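Local coordinates for protein transcriptional repressor (Vibrio fischeri, PDB 3KV1) that probably represses transcription as a SorC-family regulator, binding DNA and responding to a sugar or related effector, at residues A152-H164 with F176-G190. Sequence-based numbering, arbitrary orientation.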
loop_
_atom_site.group_PDB
_atom_site.type_symbol
_atom_site.label_atom_id
_atom_site.label_comp_id
_atom_site.label_asym_id
_atom_site.label_seq_id
_atom_site.Cartn_x
_atom_site.Cartn_y
_atom_site.Cartn_z
ATOM N N ALA A 152 11.482 -12.278 -9.851
ATOM C CA ALA A 152 11.660 -11.472 -8.642
ATOM C C ALA A 152 12.720 -10.444 -8.971
ATOM O O ALA A 152 13.654 -10.733 -9.731
ATOM C CB ALA A 152 12.094 -12.352 -7.422
ATOM N N LEU A 153 12.576 -9.238 -8.443
ATOM C CA LEU A 153 13.564 -8.205 -8.696
ATOM C C LEU A 153 14.094 -7.810 -7.312
ATOM O O LEU A 153 13.378 -7.237 -6.498
ATOM C CB LEU A 153 12.864 -7.055 -9.431
ATOM C CG LEU A 153 13.710 -5.837 -9.735
ATOM C CD1 LEU A 153 14.790 -6.246 -10.763
ATOM C CD2 LEU A 153 12.765 -4.795 -10.312
ATOM N N VAL A 154 15.326 -8.198 -7.005
ATOM C CA VAL A 154 15.810 -7.979 -5.646
ATOM C C VAL A 154 17.231 -7.440 -5.648
ATOM O O VAL A 154 18.010 -7.696 -6.585
ATOM C CB VAL A 154 15.775 -9.304 -4.856
ATOM C CG1 VAL A 154 14.322 -9.727 -4.537
ATOM C CG2 VAL A 154 16.536 -10.427 -5.638
ATOM N N GLY A 155 17.582 -6.712 -4.601
ATOM C CA GLY A 155 18.953 -6.245 -4.469
ATOM C C GLY A 155 19.664 -7.163 -3.503
ATOM O O GLY A 155 19.013 -7.840 -2.696
ATOM N N ILE A 156 20.999 -7.210 -3.565
ATOM C CA ILE A 156 21.754 -7.959 -2.560
ATOM C C ILE A 156 22.395 -6.899 -1.671
ATOM O O ILE A 156 23.190 -6.077 -2.155
ATOM C CB ILE A 156 22.867 -8.807 -3.197
ATOM C CG1 ILE A 156 22.266 -9.766 -4.235
ATOM C CG2 ILE A 156 23.681 -9.561 -2.081
ATOM C CD1 ILE A 156 23.330 -10.459 -5.145
ATOM N N GLY A 157 22.058 -6.896 -0.392
ATOM C CA GLY A 157 22.529 -5.826 0.470
ATOM C C GLY A 157 23.603 -6.337 1.401
ATOM O O GLY A 157 23.708 -7.544 1.626
ATOM N N ASP A 158 24.431 -5.435 1.919
ATOM C CA ASP A 158 25.355 -5.831 2.979
ATOM C C ASP A 158 24.756 -5.423 4.328
ATOM O O ASP A 158 23.794 -4.648 4.376
ATOM C CB ASP A 158 26.755 -5.247 2.762
ATOM C CG ASP A 158 26.855 -3.780 3.154
ATOM O OD1 ASP A 158 27.990 -3.324 3.402
ATOM O OD2 ASP A 158 25.815 -3.086 3.204
HETATM N N MSE A 159 25.290 -5.964 5.422
HETATM C CA MSE A 159 24.676 -5.748 6.729
HETATM C C MSE A 159 24.424 -4.248 6.945
HETATM O O MSE A 159 23.380 -3.852 7.486
HETATM C CB MSE A 159 25.513 -6.353 7.866
HETATM C CG MSE A 159 25.302 -7.852 8.044
HETATM SE SE MSE A 159 23.512 -8.240 8.739
HETATM C CE MSE A 159 23.906 -7.981 10.633
ATOM N N ASP A 160 25.364 -3.435 6.472
ATOM C CA ASP A 160 25.329 -1.991 6.659
ATOM C C ASP A 160 24.170 -1.322 5.912
ATOM O O ASP A 160 23.763 -0.212 6.256
ATOM C CB ASP A 160 26.673 -1.374 6.241
ATOM C CG ASP A 160 27.880 -2.181 6.742
ATOM O OD1 ASP A 160 28.817 -1.564 7.294
ATOM O OD2 ASP A 160 27.897 -3.426 6.578
ATOM N N GLU A 161 23.639 -2.000 4.893
ATOM C CA GLU A 161 22.490 -1.515 4.155
ATOM C C GLU A 161 21.207 -1.770 4.942
ATOM O O GLU A 161 20.196 -1.097 4.732
ATOM C CB GLU A 161 22.399 -2.220 2.808
ATOM C CG GLU A 161 22.233 -1.286 1.647
ATOM C CD GLU A 161 22.455 -1.985 0.331
ATOM O OE1 GLU A 161 23.598 -2.451 0.091
ATOM O OE2 GLU A 161 21.479 -2.079 -0.449
ATOM N N ASN A 162 21.246 -2.748 5.844
ATOM C CA ASN A 162 20.085 -3.061 6.681
ATOM C C ASN A 162 20.018 -2.311 8.012
ATOM O O ASN A 162 19.032 -2.404 8.741
ATOM C CB ASN A 162 20.019 -4.559 6.937
ATOM C CG ASN A 162 19.701 -5.326 5.683
ATOM O OD1 ASN A 162 18.554 -5.316 5.195
ATOM N ND2 ASN A 162 20.716 -5.971 5.122
ATOM N N SER A 163 21.069 -1.566 8.318
ATOM C CA SER A 163 21.147 -0.820 9.565
ATOM C C SER A 163 19.892 0.004 9.902
ATOM O O SER A 163 19.715 0.406 11.049
ATOM C CB SER A 163 22.378 0.086 9.550
ATOM O OG SER A 163 22.256 1.085 8.552
ATOM N N HIS A 164 19.031 0.274 8.920
ATOM C CA HIS A 164 17.783 0.991 9.209
ATOM C C HIS A 164 16.846 0.236 10.158
ATOM O O HIS A 164 16.075 0.859 10.890
ATOM C CB HIS A 164 17.040 1.363 7.930
ATOM C CG HIS A 164 16.871 0.214 6.997
ATOM N ND1 HIS A 164 17.788 -0.080 6.014
ATOM C CD2 HIS A 164 15.919 -0.744 6.926
ATOM C CE1 HIS A 164 17.398 -1.158 5.361
ATOM N NE2 HIS A 164 16.265 -1.580 5.893
ATOM N N PHE A 176 22.166 -6.585 16.266
ATOM C CA PHE A 176 22.687 -6.444 14.904
ATOM C C PHE A 176 24.127 -6.958 14.754
ATOM O O PHE A 176 24.445 -7.725 13.847
ATOM C CB PHE A 176 22.602 -4.976 14.485
ATOM C CG PHE A 176 22.826 -4.749 13.021
ATOM C CD1 PHE A 176 21.796 -4.960 12.113
ATOM C CD2 PHE A 176 24.061 -4.330 12.553
ATOM C CE1 PHE A 176 21.993 -4.751 10.760
ATOM C CE2 PHE A 176 24.264 -4.117 11.200
ATOM C CZ PHE A 176 23.231 -4.332 10.307
ATOM N N VAL A 177 25.012 -6.554 15.663
ATOM C CA VAL A 177 26.375 -7.030 15.592
ATOM C C VAL A 177 26.387 -8.524 15.808
ATOM O O VAL A 177 27.139 -9.240 15.151
ATOM C CB VAL A 177 27.268 -6.383 16.689
ATOM C CG1 VAL A 177 28.593 -7.122 16.768
ATOM C CG2 VAL A 177 27.452 -4.912 16.395
ATOM N N GLU A 178 25.541 -9.003 16.721
ATOM C CA GLU A 178 25.460 -10.440 16.999
ATOM C C GLU A 178 24.923 -11.284 15.837
ATOM O O GLU A 178 25.361 -12.407 15.645
ATOM C CB GLU A 178 24.679 -10.704 18.285
ATOM C CG GLU A 178 25.540 -10.379 19.504
ATOM C CD GLU A 178 24.769 -10.241 20.795
ATOM O OE1 GLU A 178 23.560 -10.550 20.799
ATOM O OE2 GLU A 178 25.396 -9.806 21.802
ATOM N N ALA A 179 24.014 -10.732 15.042
ATOM C CA ALA A 179 23.571 -11.417 13.818
ATOM C C ALA A 179 24.755 -11.703 12.887
ATOM O O ALA A 179 24.883 -12.784 12.302
ATOM C CB ALA A 179 22.510 -10.566 13.082
ATOM N N ARG A 180 25.635 -10.725 12.758
ATOM C CA ARG A 180 26.845 -10.917 11.962
ATOM C C ARG A 180 27.841 -11.859 12.619
ATOM O O ARG A 180 28.370 -12.773 11.976
ATOM C CB ARG A 180 27.521 -9.571 11.688
ATOM C CG ARG A 180 28.802 -9.705 10.842
ATOM C CD ARG A 180 29.398 -8.344 10.505
ATOM N NE ARG A 180 30.449 -8.436 9.488
ATOM C CZ ARG A 180 30.222 -8.535 8.176
ATOM N NH1 ARG A 180 28.976 -8.574 7.716
ATOM N NH2 ARG A 180 31.243 -8.611 7.316
ATOM N N LEU A 181 28.129 -11.621 13.895
ATOM C CA LEU A 181 29.213 -12.321 14.562
ATOM C C LEU A 181 28.837 -13.739 15.010
ATOM O O LEU A 181 29.615 -14.674 14.821
ATOM C CB LEU A 181 29.742 -11.490 15.742
ATOM C CG LEU A 181 30.845 -10.462 15.436
ATOM C CD1 LEU A 181 32.214 -11.131 15.302
ATOM C CD2 LEU A 181 30.543 -9.638 14.188
ATOM N N ASN A 182 27.665 -13.893 15.626
ATOM C CA ASN A 182 27.251 -15.191 16.150
ATOM C C ASN A 182 26.630 -16.037 15.058
ATOM O O ASN A 182 26.916 -17.221 14.930
ATOM C CB ASN A 182 26.200 -15.011 17.259
ATOM C CG ASN A 182 26.794 -14.468 18.546
ATOM O OD1 ASN A 182 27.994 -14.536 18.748
ATOM N ND2 ASN A 182 25.943 -13.926 19.421
ATOM N N ASP A 183 25.755 -15.418 14.278
ATOM C CA ASP A 183 24.986 -16.161 13.291
ATOM C C ASP A 183 25.549 -16.146 11.887
ATOM O O ASP A 183 25.030 -16.839 10.996
ATOM C CB ASP A 183 23.546 -15.722 13.365
ATOM C CG ASP A 183 22.962 -15.969 14.770
ATOM O OD1 ASP A 183 23.268 -17.029 15.373
ATOM O OD2 ASP A 183 22.240 -15.100 15.293
ATOM N N GLY A 184 26.598 -15.343 11.690
ATOM C CA GLY A 184 27.356 -15.363 10.451
ATOM C C GLY A 184 26.666 -14.739 9.241
ATOM O O GLY A 184 27.042 -15.022 8.101
ATOM N N ILE A 185 25.670 -13.886 9.480
ATOM C CA ILE A 185 24.978 -13.208 8.369
ATOM C C ILE A 185 25.933 -12.248 7.680
ATOM O O ILE A 185 26.586 -11.408 8.327
ATOM C CB ILE A 185 23.764 -12.415 8.895
ATOM C CG1 ILE A 185 22.821 -13.366 9.616
ATOM C CG2 ILE A 185 23.081 -11.641 7.742
ATOM C CD1 ILE A 185 22.389 -14.570 8.776
ATOM N N VAL A 186 26.033 -12.352 6.369
ATOM C CA VAL A 186 26.867 -11.425 5.633
ATOM C C VAL A 186 26.071 -10.580 4.635
ATOM O O VAL A 186 26.625 -9.667 4.022
ATOM C CB VAL A 186 27.995 -12.144 4.867
ATOM C CG1 VAL A 186 28.974 -12.841 5.846
ATOM C CG2 VAL A 186 27.407 -13.105 3.815
ATOM N N GLY A 187 24.797 -10.881 4.436
ATOM C CA GLY A 187 24.027 -10.093 3.485
ATOM C C GLY A 187 22.547 -10.382 3.518
ATOM O O GLY A 187 22.094 -11.316 4.204
ATOM N N ASP A 188 21.783 -9.544 2.811
ATOM C CA ASP A 188 20.356 -9.812 2.628
ATOM C C ASP A 188 20.047 -9.858 1.150
ATOM O O ASP A 188 20.787 -9.324 0.306
ATOM C CB ASP A 188 19.477 -8.706 3.206
ATOM C CG ASP A 188 19.441 -7.472 2.307
ATOM O OD1 ASP A 188 20.209 -6.542 2.590
ATOM O OD2 ASP A 188 18.682 -7.415 1.291
ATOM N N ILE A 189 18.930 -10.498 0.856
ATOM C CA ILE A 189 18.348 -10.476 -0.472
ATOM C C ILE A 189 16.944 -9.922 -0.395
ATOM O O ILE A 189 16.103 -10.431 0.355
ATOM C CB ILE A 189 18.391 -11.862 -1.140
ATOM C CG1 ILE A 189 17.920 -11.765 -2.604
ATOM C CG2 ILE A 189 17.615 -12.897 -0.332
ATOM C CD1 ILE A 189 18.502 -12.880 -3.525
ATOM N N GLY A 190 16.700 -8.876 -1.184
ATOM C CA GLY A 190 15.401 -8.236 -1.295
ATOM C C GLY A 190 14.977 -7.423 -0.080
ATOM O O GLY A 190 13.900 -6.781 -0.077
HETATM O O HOH W 1 27.845 -7.571 5.583
#
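G157 and D188 form an antiparallel hydrogen-bonded pair, and this strand pairing is flanked by a polar side-chain contact and by apolar packing between the turn after strand 152-158 and helix 173-181. G157 N donates to D188 O (2.8 Å), D188 N returns a bond to G157 O, and G190 N meets G155 O almost straight (176°).

From the weakly bonded helical turn that follows the strand, N162 reaches the carboxylate of D188. Its ND2 donates a hydrogen bond to D188 OD1 (2.6 Å), on the anti side and out of the carboxylate plane, with amide and carboxylate standing nearly perpendicular (82°). D188 OD2 takes G191 N and a glycerol, probably from the crystallisation liquor, which may nevertheless mark a pocket, consistent with sugar binding in this family.

Apolar packing centres on selenomethionine M159, whose chain bends at chi2 and chi3 and thereby lays its methyl CE over the face of F176, 3.7 Å from the ring centroid, a CH-pi contact; SE stands obliquely to the same ring in a Met-aromatic contact. CE also touches A179 CB, while SE rests 3.6 Å from I185 CG2. Beyond this packing, one water accepts from M159 N and R180 NH1 and donates to V186 O.

Helix 173-181 leads back into strand 185-189, which lies between strands 151-158 and 193-196; strand 223-227 adjoins 151-158 in parallel, and helix 234-242 packs on I156.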